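Side-chain contacts in iron aquisition yersiniabactin synthesis enzyme, YbtT (PDB 6BA9), which acts as a low-specificity type II thioesterase that maintains production of the metallophore yersiniabactin in pathogenic enterobacteria: residues A[89-92]-A[93-96]; A[97-100]-A[101-105]; A[201-204]-A[205-209]; A[230-233]-A[234-237]; A[236-239]-A[240-244]. The protein carries 1 engineered substitution. All coordinates share one frame; numbering follows the deposited sequence.

In the fold
All five contacts are local, between adjoining segments, along one helix or round a turn, so none closes a long loop. Contact 1 comes first, where strand 84-89 turns into helix 91-105. Contact 2 continues the same helix, its centre about 13 Å from that of contact 1. Contact 3 lies in helix 203-207, after strand 190-195. It reaches back to contact 2, where Trp209 packs on Phe97. Contact 4 marks the break between helices 228-231 and 233-243. Contact 5 follows on the latter helix and overlaps contact 4 at Phe236 and Phe237. No two contacts cross. Together they belong to helices packed around the mixed seven-stranded sheet of the alpha/beta-hydrolase fold.

Contact 1 (A[89-92]-A[93-96]); sequences HAMG and AQVA. Engineered in segment 89-92: Ala90 (natural residue Ser).
The backbone carbonyl of Ala90 starts the helix here. Its O accepts from Ala93 N at 2.8 Å and closes the first turn. The next turn is helical. Met91 O receives Val95 N at 3.3 Å, and a weak bond from Gln94 N (3.0 Å). Gly92 O receives Ala96 N at 2.9 Å. Ala90 is the N-cap residue and an engineered replacement of serine. Its backbone is strained, with a positive phi of 58° and a psi of -124°. This sharp turn between strand 84-89 and helix 91-105 is the nucleophile elbow of the alpha/beta-hydrolase fold. The natural sequence reads Gly-His-Ser-Met-Gly, the Gly-x-Ser-x-Gly pattern. Ala93 CB sits 3.3 Å from Ala90 O, and Ala96 CB lies 3.4 Å from Gly92 O. Ala93 touches Ile115 and Ala96 touches Leu113 of strand 112-116, so the helix sits on the sheet there. Gln94 has CG beside the backbone N (chi1 -58°), and its extended chain carries the amide back past Met91 toward Thr172. Its CB touches Met91 O at 3.4 Å, and OE1 comes within 3.7 Å of Met91 CA. The OE1 atom is hydrogen-bonded to Thr172 OG1. Met91 runs straight out to pack on Ile63 and Leu66 of helix 63-77. His89 lies before the helix, and its side chain points away from residues 93-96, with NE2 hydrogen-bonded to His226 O and ND1 to Ser116 OG.

Contact 2 (A[97-100]-A[101-105]); sequences FETC and RLLEQ
Glu98 and Arg101 lie side by side, pointing the same way, and form a salt bridge one helical turn apart. Arg101 NH1 stands 2.6 Å from Glu98 OE1, but the N-H points poorly at it, so the hydrogen bond within the pair is weak. The carboxylate and guanidinium planes are steeply turned, 74° apart. Glu98 folds at its second torsion (chi2 -70°), which turns the carboxylate to the side where the Arg101 guanidinium lies. Arg101 has CG anti to the backbone N (chi1 179°) and stays extended to NE, carrying NH1 out beside Glu98. Glu98 OE2 is hydrogen-bonded to the hydroxyls of Tyr175 and Tyr177, which should hold the carboxylate in place; Tyr177 OH is also weakly hydrogen-bonded to Arg101 NH1. This is the C-terminal half of helix 91-105, the crossover of the beta-alpha-beta unit with strands 84-89 and 112-116. Its backbone is regular; Glu104 N bonds Cys100 O at 2.8 Å. Leu102 CG rests 3.5 Å from Glu98 O, and Leu103 CG is 3.4 Å from Thr99 O. Thr99 CG2 meets Leu103 CD1 loosely at 4.2 Å, while Thr99 OG1 bonds back to Val95 O. Leu103 packs on Leu84 and Leu86 of the sheet, and Leu102 touches Ala71 of helix 63-77. Glu104 lays its CB 3.3 Å from Cys100 O and hydrogen-bonds through OE1 to Thr188 OG1 and through OE2 to Arg187 N.

Contact 3 (A[201-204]-A[205-209]); sequences ASWQ and QVDAW
Asp207 lies against one face of the Trp203 ring along the short helix 203-207. The helix belongs to the crossover between strands 190-195 and 216-222 of the alpha/beta-hydrolase sheet. Asp207 CB makes a CH-pi contact over the face, 3.8 Å from the centroid of the six-membered ring. The carboxylate lies within 18° of parallel to the ring, over its CH2 rim, and Asp207 CG comes to 3.4 Å from Trp203 CH2. With CG anti to the backbone N in both (chi1 -177° and -175°), the two side chains run out side by side from positions one turn apart. The helical bond from Asp207 N to Trp203 O, 2.8 Å long, joins the same two residues. The carboxylate has its own partner farther on, a salt bridge from OD1 to Arg210 NE. Pro219 of strand 216-222 touches both residues. Ser202 is the N-cap; its OG accepts a capping bond from Gln205 N at 3.1 Å. The OG also presses on Gln205 CG at 3.2 Å, where the Gln205 chain starts to bend away. Gln205 NE2 is hydrogen-bonded to His124 O. Val206 packs on Leu192 and Cys194 of strand 190-195, and its CG2 meets Ala201 CB at 4.1 Å.

Contact 4 (A[230-233]-A[234-237]); sequences IQQA and RSFF
Ala233 and Gln232 carry this contact through their carbonyls. Ala233 O receives Phe237 N at 2.9 Å in a straight bond, with an N-H to acceptor angle of 180°. The same oxygen lies 3.2 Å from Phe237 CD2, approaching the ring obliquely. Phe237 has its CG beside the backbone N (chi1 -70°), which brings the ring back toward this carbonyl. The Ala233 methyl reaches only the margin of the ring. Gln232 O in turn bonds Phe236 N at 3.0 Å. Gln232 is the N-cap of helix 233-243, and also the first residue to leave helical angles after helix 228-231. Its side chain bends outward (chi2 -60°) and reaches the first turn through water. Gln232 OE1 accepts a hydrogen bond from water 1 at 2.8 Å. That water accepts from Ser235 N at 3.1 Å. Water 2 makes a second, longer bridge: it donates to Gln232 OE1 at 3.2 Å and accepts from Ser235 OG at 3.1 Å. One amide oxygen is thus tied twice to the helix start. Arg234 extends its chain away, to a salt bridge from NH2 to Glu36 OE2. Around this break, Ala233, Arg234 and Phe237 pack on Leu38. Phe237 also meets Trp7 of strand 3-7 and Trp33 of helix 31-34, and Phe236 touches Tyr228 and Pro229 of helix 228-231.

Contact 5 (A[236-239]-A[240-244]); sequences FFTQ and IVRHF
Ile240 lays its CD1 methyl over one face of the Phe236 ring. The methyl is 4.0 Å from the ring centroid and 27° off the normal, a CH-pi contact, with Ile240 CD1 nearest to Phe236 CE2 at 3.6 Å. The Ile240 CG1 branch lies beside the backbone N (chi1 -65°), which turns CD1 back along the helix. It also approaches Phe237 CD1, more loosely. Near the C-terminal end of the helix the polar groups take over. Gln239 O accepts two N-H groups of His243: ND1 at 2.7 Å, in the plane of the imidazole ring, and the backbone N at 3.3 Å. The in-plane side-chain bond should hold the ring's rotation, at the last turn of the helix. Gln239 bends at chi2 and runs beside Arg242. Its OE1 meets Arg242 NH1 at 2.7 Å near the guanidinium edge, a weak bond with the two planes 67° apart. Thr238 CG2 touches Arg242 CD at 3.9 Å. The helix packs on the sheet through its other side chains: Phe236 and Ile240 reach Ser116 and Ile114 of strand 112-116, while Gln239 and His243 lie on strands 190-195 and 216-222.

Contact 1 (A[89-92]-A[93-96])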
loop_
_atom_site.group_PDB
_atom_site.type_symbol
_atom_site.label_atom_id
_atom_site.label_comp_id
_atom_site.label_asym_id
_atom_site.label_seq_id
_atom_site.Cartn_x
_atom_site.Cartn_y
_atom_site.Cartn_z
ATOM N N HIS A 89 -1.523 -1.061 -1.394
ATOM C CA HIS A 89 -2.971 -1.218 -1.464
ATOM C C HIS A 89 -3.627 -0.229 -0.509
ATOM O O HIS A 89 -3.239 -0.133 0.663
ATOM C CB HIS A 89 -3.373 -2.644 -1.077
ATOM C CG HIS A 89 -4.818 -2.948 -1.313
ATOM N ND1 HIS A 89 -5.377 -3.040 -2.577
ATOM C CD2 HIS A 89 -5.828 -3.176 -0.438
ATOM C CE1 HIS A 89 -6.658 -3.348 -2.462
ATOM N NE2 HIS A 89 -6.958 -3.424 -1.178
ATOM N N ALA A 90 -4.622 0.494 -1.008
ATOM C CA ALA A 90 -5.394 1.462 -0.215
ATOM C C ALA A 90 -4.422 2.494 0.354
ATOM O O ALA A 90 -3.670 3.094 -0.430
ATOM C CB ALA A 90 -6.315 0.737 0.770
ATOM N N MET A 91 -4.361 2.708 1.667
ATOM C CA MET A 91 -3.401 3.660 2.218
ATOM C C MET A 91 -2.001 3.391 1.695
ATOM O O MET A 91 -1.209 4.321 1.475
ATOM C CB MET A 91 -3.375 3.538 3.746
ATOM C CG MET A 91 -2.221 4.210 4.437
ATOM S SD MET A 91 -2.346 3.939 6.217
ATOM C CE MET A 91 -0.863 4.760 6.758
ATOM N N GLY A 92 -1.640 2.110 1.566
ATOM C CA GLY A 92 -0.300 1.772 1.126
ATOM C C GLY A 92 0.009 2.270 -0.267
ATOM O O GLY A 92 1.168 2.536 -0.578
ATOM N N ALA A 93 -1.005 2.398 -1.126
ATOM C CA ALA A 93 -0.754 2.954 -2.455
ATOM C C ALA A 93 -0.305 4.408 -2.370
ATOM O O ALA A 93 0.529 4.851 -3.163
ATOM C CB ALA A 93 -2.006 2.840 -3.323
ATOM N N GLN A 94 -0.850 5.164 -1.420
ATOM C CA GLN A 94 -0.459 6.555 -1.250
ATOM C C GLN A 94 0.991 6.643 -0.814
ATOM O O GLN A 94 1.759 7.457 -1.329
ATOM C CB GLN A 94 -1.360 7.243 -0.227
ATOM C CG GLN A 94 -2.851 7.219 -0.552
ATOM C CD GLN A 94 -3.713 7.556 0.629
ATOM O OE1 GLN A 94 -3.338 7.309 1.779
ATOM N NE2 GLN A 94 -4.887 8.101 0.369
ATOM N N VAL A 95 1.386 5.796 0.138
ATOM C CA VAL A 95 2.774 5.774 0.584
ATOM C C VAL A 95 3.698 5.322 -0.538
ATOM O O VAL A 95 4.768 5.908 -0.744
ATOM C CB VAL A 95 2.952 4.921 1.852
ATOM C CG1 VAL A 95 4.420 4.896 2.254
ATOM C CG2 VAL A 95 2.112 5.471 3.004
ATOM N N ALA A 96 3.308 4.286 -1.281
ATOM C CA ALA A 96 4.131 3.791 -2.379
ATOM C C ALA A 96 4.324 4.871 -3.432
ATOM O O ALA A 96 5.440 5.059 -3.928
ATOM C CB ALA A 96 3.480 2.556 -3.005
#

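Contact 2 (A[97-100]-A[101-105])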
loop_
_atom_site.group_PDB
_atom_site.type_symbol
_atom_site.label_atom_id
_atom_site.label_comp_id
_atom_site.label_asym_id
_atom_site.label_seq_id
_atom_site.Cartn_x
_atom_site.Cartn_y
_atom_site.Cartn_z
ATOM N N PHE A 97 3.256 5.588 -3.777
ATOM C CA PHE A 97 3.349 6.689 -4.729
ATOM C C PHE A 97 4.311 7.768 -4.246
ATOM O O PHE A 97 5.216 8.189 -4.987
ATOM C CB PHE A 97 1.949 7.269 -4.940
ATOM C CG PHE A 97 1.921 8.537 -5.747
ATOM C CD1 PHE A 97 2.292 8.538 -7.074
ATOM C CD2 PHE A 97 1.504 9.710 -5.179
ATOM C CE1 PHE A 97 2.230 9.722 -7.821
ATOM C CE2 PHE A 97 1.442 10.883 -5.916
ATOM C CZ PHE A 97 1.811 10.881 -7.229
ATOM N N GLU A 98 4.144 8.229 -2.999
ATOM C CA GLU A 98 5.005 9.298 -2.489
ATOM C C GLU A 98 6.449 8.830 -2.323
ATOM O O GLU A 98 7.385 9.613 -2.535
ATOM C CB GLU A 98 4.422 9.873 -1.190
ATOM C CG GLU A 98 3.108 10.639 -1.352
ATOM C CD GLU A 98 3.258 11.962 -2.062
ATOM O OE1 GLU A 98 4.400 12.474 -2.165
ATOM O OE2 GLU A 98 2.221 12.475 -2.534
ATOM N N THR A 99 6.652 7.560 -1.985
ATOM C CA THR A 99 7.997 6.995 -1.941
ATOM C C THR A 99 8.618 6.976 -3.327
ATOM O O THR A 99 9.788 7.353 -3.506
ATOM C CB THR A 99 7.939 5.581 -1.355
ATOM O OG1 THR A 99 7.400 5.626 -0.027
ATOM C CG2 THR A 99 9.329 4.952 -1.274
ATOM N N CYS A 100 7.841 6.553 -4.317
ATOM C CA CYS A 100 8.321 6.511 -5.687
ATOM C C CYS A 100 8.677 7.903 -6.168
ATOM O O CYS A 100 9.689 8.080 -6.863
ATOM C CB CYS A 100 7.253 5.874 -6.579
ATOM S SG CYS A 100 7.856 5.378 -8.222
ATOM N N ARG A 101 7.887 8.901 -5.782
ATOM C CA ARG A 101 8.175 10.295 -6.129
ATOM C C ARG A 101 9.559 10.691 -5.633
ATOM O O ARG A 101 10.372 11.238 -6.390
ATOM C CB ARG A 101 7.094 11.193 -5.541
ATOM C CG ARG A 101 7.224 12.688 -5.783
ATOM C CD ARG A 101 5.841 13.408 -5.660
ATOM N NE ARG A 101 6.026 14.787 -5.224
ATOM C CZ ARG A 101 5.410 15.371 -4.196
ATOM N NH1 ARG A 101 4.512 14.720 -3.468
ATOM N NH2 ARG A 101 5.688 16.640 -3.903
ATOM N N LEU A 102 9.862 10.390 -4.369
ATOM C CA LEU A 102 11.165 10.757 -3.816
ATOM C C LEU A 102 12.297 10.013 -4.518
ATOM O O LEU A 102 13.330 10.610 -4.840
ATOM C CB LEU A 102 11.194 10.468 -2.313
ATOM C CG LEU A 102 10.239 11.313 -1.462
ATOM C CD1 LEU A 102 10.192 10.834 -0.045
ATOM C CD2 LEU A 102 10.618 12.810 -1.490
ATOM N N LEU A 103 12.142 8.714 -4.764
ATOM C CA LEU A 103 13.210 7.934 -5.377
ATOM C C LEU A 103 13.463 8.367 -6.813
ATOM O O LEU A 103 14.622 8.459 -7.253
ATOM C CB LEU A 103 12.891 6.448 -5.322
ATOM C CG LEU A 103 12.878 5.887 -3.911
ATOM C CD1 LEU A 103 12.497 4.431 -4.000
ATOM C CD2 LEU A 103 14.214 6.046 -3.207
ATOM N N GLU A 104 12.391 8.634 -7.558
ATOM C CA GLU A 104 12.531 9.111 -8.934
ATOM C C GLU A 104 13.249 10.452 -8.966
ATOM O O GLU A 104 14.168 10.650 -9.779
ATOM C CB GLU A 104 11.137 9.205 -9.580
ATOM C CG GLU A 104 11.128 9.526 -11.044
ATOM C CD GLU A 104 9.714 9.457 -11.603
ATOM O OE1 GLU A 104 9.000 8.470 -11.310
ATOM O OE2 GLU A 104 9.332 10.414 -12.284
ATOM N N GLN A 105 12.868 11.379 -8.072
ATOM C CA GLN A 105 13.495 12.696 -8.004
ATOM C C GLN A 105 14.975 12.588 -7.676
ATOM O O GLN A 105 15.787 13.408 -8.130
ATOM C CB GLN A 105 12.841 13.540 -6.917
ATOM C CG GLN A 105 11.425 14.002 -7.175
ATOM C CD GLN A 105 10.798 14.580 -5.914
ATOM O OE1 GLN A 105 11.419 14.592 -4.843
ATOM N NE2 GLN A 105 9.568 15.056 -6.029
#

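Contact 3 (A[201-204]-A[205-209])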
loop_
_atom_site.group_PDB
_atom_site.type_symbol
_atom_site.label_atom_id
_atom_site.label_comp_id
_atom_site.label_asym_id
_atom_site.label_seq_id
_atom_site.Cartn_x
_atom_site.Cartn_y
_atom_site.Cartn_z
ATOM N N ALA A 201 -13.045 1.209 -3.165
ATOM C CA ALA A 201 -12.381 1.958 -4.235
ATOM C C ALA A 201 -12.940 1.493 -5.570
ATOM O O ALA A 201 -12.608 0.412 -6.067
ATOM C CB ALA A 201 -10.869 1.786 -4.205
ATOM N N SER A 202 -13.784 2.331 -6.147
ATOM C CA SER A 202 -14.395 2.020 -7.420
ATOM C C SER A 202 -13.386 2.132 -8.559
ATOM O O SER A 202 -12.320 2.740 -8.445
ATOM C CB SER A 202 -15.532 2.998 -7.689
ATOM O OG SER A 202 -15.007 4.297 -7.910
ATOM N N TRP A 203 -13.767 1.575 -9.704
ATOM C CA TRP A 203 -12.965 1.714 -10.914
ATOM C C TRP A 203 -12.670 3.186 -11.196
ATOM O O TRP A 203 -11.528 3.564 -11.482
ATOM C CB TRP A 203 -13.704 1.063 -12.091
ATOM C CG TRP A 203 -12.914 1.090 -13.369
ATOM C CD1 TRP A 203 -12.172 0.079 -13.880
ATOM C CD2 TRP A 203 -12.827 2.169 -14.316
ATOM N NE1 TRP A 203 -11.601 0.463 -15.070
ATOM C CE2 TRP A 203 -11.989 1.742 -15.355
ATOM C CE3 TRP A 203 -13.364 3.453 -14.375
ATOM C CZ2 TRP A 203 -11.676 2.561 -16.447
ATOM C CZ3 TRP A 203 -13.047 4.257 -15.466
ATOM C CH2 TRP A 203 -12.218 3.807 -16.466
ATOM N N GLN A 204 -13.697 4.035 -11.104
ATOM C CA GLN A 204 -13.549 5.458 -11.403
ATOM C C GLN A 204 -12.570 6.130 -10.447
ATOM O O GLN A 204 -11.735 6.943 -10.868
ATOM C CB GLN A 204 -14.927 6.126 -11.330
ATOM C CG GLN A 204 -15.944 5.675 -12.412
ATOM C CD GLN A 204 -16.528 4.239 -12.270
ATOM O OE1 GLN A 204 -16.555 3.614 -11.191
ATOM N NE2 GLN A 204 -17.026 3.726 -13.397
ATOM N N GLN A 205 -12.622 5.766 -9.165
ATOM C CA GLN A 205 -11.708 6.354 -8.185
ATOM C C GLN A 205 -10.251 5.964 -8.471
ATOM O O GLN A 205 -9.332 6.776 -8.283
ATOM C CB GLN A 205 -12.127 5.928 -6.771
ATOM C CG GLN A 205 -13.440 6.551 -6.244
ATOM C CD GLN A 205 -13.290 7.964 -5.699
ATOM O OE1 GLN A 205 -13.351 8.923 -6.458
ATOM N NE2 GLN A 205 -13.136 8.101 -4.369
ATOM N N VAL A 206 -10.021 4.729 -8.919
ATOM C CA VAL A 206 -8.673 4.272 -9.237
ATOM C C VAL A 206 -8.201 4.831 -10.572
ATOM O O VAL A 206 -7.047 5.259 -10.709
ATOM C CB VAL A 206 -8.603 2.733 -9.188
ATOM C CG1 VAL A 206 -7.221 2.257 -9.532
ATOM C CG2 VAL A 206 -9.014 2.209 -7.816
ATOM N N ASP A 207 -9.096 4.875 -11.568
ATOM C CA ASP A 207 -8.739 5.369 -12.891
ATOM C C ASP A 207 -8.216 6.800 -12.844
ATOM O O ASP A 207 -7.395 7.191 -13.688
ATOM C CB ASP A 207 -9.977 5.299 -13.793
ATOM C CG ASP A 207 -9.671 5.668 -15.226
ATOM O OD1 ASP A 207 -8.855 4.987 -15.864
ATOM O OD2 ASP A 207 -10.270 6.662 -15.695
ATOM N N ALA A 208 -8.702 7.601 -11.893
ATOM C CA ALA A 208 -8.273 8.985 -11.741
ATOM C C ALA A 208 -6.788 9.126 -11.441
ATOM O O ALA A 208 -6.233 10.236 -11.559
ATOM C CB ALA A 208 -9.112 9.638 -10.658
ATOM N N TRP A 209 -6.114 8.037 -11.082
ATOM C CA TRP A 209 -4.667 8.114 -10.917
ATOM C C TRP A 209 -3.946 8.463 -12.212
ATOM O O TRP A 209 -2.784 8.885 -12.173
ATOM C CB TRP A 209 -4.125 6.798 -10.386
ATOM C CG TRP A 209 -4.188 6.619 -8.877
ATOM C CD1 TRP A 209 -5.152 5.977 -8.171
ATOM C CD2 TRP A 209 -3.220 7.057 -7.924
ATOM N NE1 TRP A 209 -4.859 5.996 -6.829
ATOM C CE2 TRP A 209 -3.668 6.652 -6.653
ATOM C CE3 TRP A 209 -2.025 7.761 -8.024
ATOM C CZ2 TRP A 209 -2.955 6.929 -5.486
ATOM C CZ3 TRP A 209 -1.320 8.033 -6.866
ATOM C CH2 TRP A 209 -1.790 7.612 -5.619
#

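Contact 4 (A[230-233]-A[234-237])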
loop_
_atom_site.group_PDB
_atom_site.type_symbol
_atom_site.label_atom_id
_atom_site.label_comp_id
_atom_site.label_asym_id
_atom_site.label_seq_id
_atom_site.Cartn_x
_atom_site.Cartn_y
_atom_site.Cartn_z
ATOM N N ILE A 230 -4.775 -10.256 -0.809
ATOM C CA ILE A 230 -4.550 -11.405 0.064
ATOM C C ILE A 230 -5.427 -12.578 -0.340
ATOM O O ILE A 230 -4.936 -13.680 -0.572
ATOM C CB ILE A 230 -4.782 -10.980 1.529
ATOM C CG1 ILE A 230 -3.714 -9.949 1.935
ATOM C CG2 ILE A 230 -4.754 -12.189 2.451
ATOM C CD1 ILE A 230 -4.107 -9.122 3.161
ATOM N N GLN A 231 -6.726 -12.338 -0.482
ATOM C CA GLN A 231 -7.665 -13.414 -0.783
ATOM C C GLN A 231 -7.535 -13.920 -2.216
ATOM O O GLN A 231 -7.888 -15.074 -2.492
ATOM C CB GLN A 231 -9.086 -12.929 -0.516
ATOM C CG GLN A 231 -9.300 -12.409 0.903
ATOM C CD GLN A 231 -9.279 -13.523 1.915
ATOM O OE1 GLN A 231 -9.876 -14.573 1.696
ATOM N NE2 GLN A 231 -8.577 -13.316 3.021
ATOM N N GLN A 232 -7.063 -13.081 -3.136
ATOM C CA GLN A 232 -6.832 -13.455 -4.524
ATOM C C GLN A 232 -5.371 -13.180 -4.875
ATOM O O GLN A 232 -5.056 -12.608 -5.921
ATOM C CB GLN A 232 -7.785 -12.681 -5.437
ATOM C CG GLN A 232 -9.272 -12.940 -5.172
ATOM C CD GLN A 232 -9.658 -14.378 -5.347
ATOM O OE1 GLN A 232 -9.105 -15.091 -6.185
ATOM N NE2 GLN A 232 -10.624 -14.822 -4.551
ATOM N N ALA A 233 -4.477 -13.629 -3.994
ATOM C CA ALA A 233 -3.043 -13.397 -4.161
ATOM C C ALA A 233 -2.534 -13.874 -5.518
ATOM O O ALA A 233 -1.682 -13.227 -6.129
ATOM C CB ALA A 233 -2.282 -14.093 -3.042
ATOM N N ARG A 234 -3.015 -15.028 -5.993
ATOM C CA ARG A 234 -2.529 -15.537 -7.270
ATOM C C ARG A 234 -2.816 -14.554 -8.400
ATOM O O ARG A 234 -1.942 -14.270 -9.222
ATOM C CB ARG A 234 -3.119 -16.920 -7.554
ATOM C CG ARG A 234 -2.593 -17.975 -6.596
ATOM C CD ARG A 234 -2.992 -19.394 -6.971
ATOM N NE ARG A 234 -2.868 -20.273 -5.811
ATOM C CZ ARG A 234 -1.785 -20.977 -5.491
ATOM N NH1 ARG A 234 -0.693 -20.951 -6.251
ATOM N NH2 ARG A 234 -1.802 -21.727 -4.394
ATOM N N SER A 235 -4.032 -13.996 -8.439
ATOM C CA SER A 235 -4.370 -13.003 -9.455
ATOM C C SER A 235 -3.549 -11.724 -9.281
ATOM O O SER A 235 -3.078 -11.133 -10.267
ATOM C CB SER A 235 -5.865 -12.691 -9.389
ATOM O OG SER A 235 -6.640 -13.852 -9.636
ATOM N N PHE A 236 -3.387 -11.274 -8.032
ATOM C CA PHE A 236 -2.636 -10.051 -7.745
ATOM C C PHE A 236 -1.203 -10.158 -8.254
ATOM O O PHE A 236 -0.731 -9.305 -9.013
ATOM C CB PHE A 236 -2.699 -9.826 -6.227
ATOM C CG PHE A 236 -2.039 -8.553 -5.726
ATOM C CD1 PHE A 236 -2.679 -7.329 -5.822
ATOM C CD2 PHE A 236 -0.804 -8.608 -5.080
ATOM C CE1 PHE A 236 -2.084 -6.186 -5.322
ATOM C CE2 PHE A 236 -0.206 -7.462 -4.587
ATOM C CZ PHE A 236 -0.847 -6.256 -4.713
ATOM N N PHE A 237 -0.495 -11.216 -7.868
ATOM C CA PHE A 237 0.884 -11.364 -8.323
ATOM C C PHE A 237 0.983 -11.636 -9.814
ATOM O O PHE A 237 1.923 -11.155 -10.450
ATOM C CB PHE A 237 1.647 -12.387 -7.482
ATOM C CG PHE A 237 1.923 -11.888 -6.087
ATOM C CD1 PHE A 237 2.887 -10.912 -5.872
ATOM C CD2 PHE A 237 1.198 -12.349 -5.013
ATOM C CE1 PHE A 237 3.132 -10.429 -4.599
ATOM C CE2 PHE A 237 1.435 -11.878 -3.752
ATOM C CZ PHE A 237 2.406 -10.908 -3.542
HETATM O O HOH W 1 -6.480 -15.519 -7.186
HETATM O O HOH W 2 -9.508 -13.138 -8.741
#

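Contact 5 (A[236-239]-A[240-244])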
loop_
_atom_site.group_PDB
_atom_site.type_symbol
_atom_site.label_atom_id
_atom_site.label_comp_id
_atom_site.label_asym_id
_atom_site.label_seq_id
_atom_site.Cartn_x
_atom_site.Cartn_y
_atom_site.Cartn_z
ATOM N N PHE A 236 -3.387 -11.274 -8.032
ATOM C CA PHE A 236 -2.636 -10.051 -7.745
ATOM C C PHE A 236 -1.203 -10.158 -8.254
ATOM O O PHE A 236 -0.731 -9.305 -9.013
ATOM C CB PHE A 236 -2.699 -9.826 -6.227
ATOM C CG PHE A 236 -2.039 -8.553 -5.726
ATOM C CD1 PHE A 236 -2.679 -7.329 -5.822
ATOM C CD2 PHE A 236 -0.804 -8.608 -5.080
ATOM C CE1 PHE A 236 -2.084 -6.186 -5.322
ATOM C CE2 PHE A 236 -0.206 -7.462 -4.587
ATOM C CZ PHE A 236 -0.847 -6.256 -4.713
ATOM N N PHE A 237 -0.495 -11.216 -7.868
ATOM C CA PHE A 237 0.884 -11.364 -8.323
ATOM C C PHE A 237 0.983 -11.636 -9.814
ATOM O O PHE A 237 1.923 -11.155 -10.450
ATOM C CB PHE A 237 1.647 -12.387 -7.482
ATOM C CG PHE A 237 1.923 -11.888 -6.087
ATOM C CD1 PHE A 237 2.887 -10.912 -5.872
ATOM C CD2 PHE A 237 1.198 -12.349 -5.013
ATOM C CE1 PHE A 237 3.132 -10.429 -4.599
ATOM C CE2 PHE A 237 1.435 -11.878 -3.752
ATOM C CZ PHE A 237 2.406 -10.908 -3.542
ATOM N N THR A 238 0.033 -12.374 -10.389
ATOM C CA THR A 238 0.034 -12.581 -11.833
ATOM C C THR A 238 0.032 -11.254 -12.577
ATOM O O THR A 238 0.810 -11.055 -13.520
ATOM C CB THR A 238 -1.175 -13.411 -12.248
ATOM O OG1 THR A 238 -1.064 -14.707 -11.675
ATOM C CG2 THR A 238 -1.229 -13.529 -13.763
ATOM N N GLN A 239 -0.832 -10.321 -12.161
ATOM C CA GLN A 239 -0.912 -9.067 -12.898
ATOM C C GLN A 239 0.343 -8.235 -12.710
ATOM O O GLN A 239 0.789 -7.560 -13.639
ATOM C CB GLN A 239 -2.166 -8.290 -12.502
ATOM C CG GLN A 239 -3.448 -9.006 -12.876
ATOM C CD GLN A 239 -3.517 -9.351 -14.355
ATOM O OE1 GLN A 239 -3.052 -8.598 -15.198
ATOM N NE2 GLN A 239 -4.072 -10.519 -14.666
ATOM N N ILE A 240 0.941 -8.262 -11.519
ATOM C CA ILE A 240 2.199 -7.546 -11.331
ATOM C C ILE A 240 3.273 -8.105 -12.256
ATOM O O ILE A 240 3.930 -7.367 -12.995
ATOM C CB ILE A 240 2.624 -7.594 -9.849
ATOM C CG1 ILE A 240 1.607 -6.820 -9.013
ATOM C CG2 ILE A 240 4.010 -7.050 -9.673
ATOM C CD1 ILE A 240 1.814 -6.931 -7.521
ATOM N N VAL A 241 3.484 -9.421 -12.230
ATOM C CA VAL A 241 4.578 -9.977 -13.025
ATOM C C VAL A 241 4.364 -9.716 -14.511
ATOM O O VAL A 241 5.299 -9.319 -15.222
ATOM C CB VAL A 241 4.766 -11.475 -12.722
ATOM C CG1 VAL A 241 5.865 -12.055 -13.627
ATOM C CG2 VAL A 241 5.112 -11.691 -11.275
ATOM N N ARG A 242 3.134 -9.924 -14.998
ATOM C CA ARG A 242 2.815 -9.763 -16.422
ATOM C C ARG A 242 3.155 -8.370 -16.922
ATOM O O ARG A 242 3.530 -8.193 -18.090
ATOM C CB ARG A 242 1.312 -9.975 -16.663
ATOM C CG ARG A 242 0.843 -11.394 -16.640
ATOM C CD ARG A 242 -0.654 -11.450 -16.993
ATOM N NE ARG A 242 -0.908 -10.955 -18.351
ATOM C CZ ARG A 242 -1.715 -9.942 -18.681
ATOM N NH1 ARG A 242 -2.412 -9.282 -17.764
ATOM N NH2 ARG A 242 -1.843 -9.597 -19.955
ATOM N N HIS A 243 2.989 -7.357 -16.073
ATOM C CA HIS A 243 3.117 -5.975 -16.511
ATOM C C HIS A 243 4.516 -5.381 -16.364
ATOM O O HIS A 243 4.738 -4.269 -16.845
ATOM C CB HIS A 243 2.088 -5.082 -15.803
ATOM C CG HIS A 243 0.696 -5.262 -16.317
ATOM N ND1 HIS A 243 -0.185 -6.181 -15.799
ATOM C CD2 HIS A 243 0.046 -4.657 -17.342
ATOM C CE1 HIS A 243 -1.325 -6.125 -16.465
ATOM N NE2 HIS A 243 -1.209 -5.209 -17.411
ATOM N N PHE A 244 5.459 -6.073 -15.719
ATOM C CA PHE A 244 6.824 -5.571 -15.545
ATOM C C PHE A 244 7.821 -6.628 -16.003
ATOM O O PHE A 244 8.715 -7.033 -15.258
ATOM C CB PHE A 244 7.052 -5.132 -14.096
ATOM C CG PHE A 244 6.155 -4.004 -13.687
ATOM C CD1 PHE A 244 6.466 -2.692 -14.013
ATOM C CD2 PHE A 244 4.964 -4.256 -13.034
ATOM C CE1 PHE A 244 5.618 -1.651 -13.667
ATOM C CE2 PHE A 244 4.114 -3.214 -12.689
ATOM C CZ PHE A 244 4.433 -1.916 -13.009
#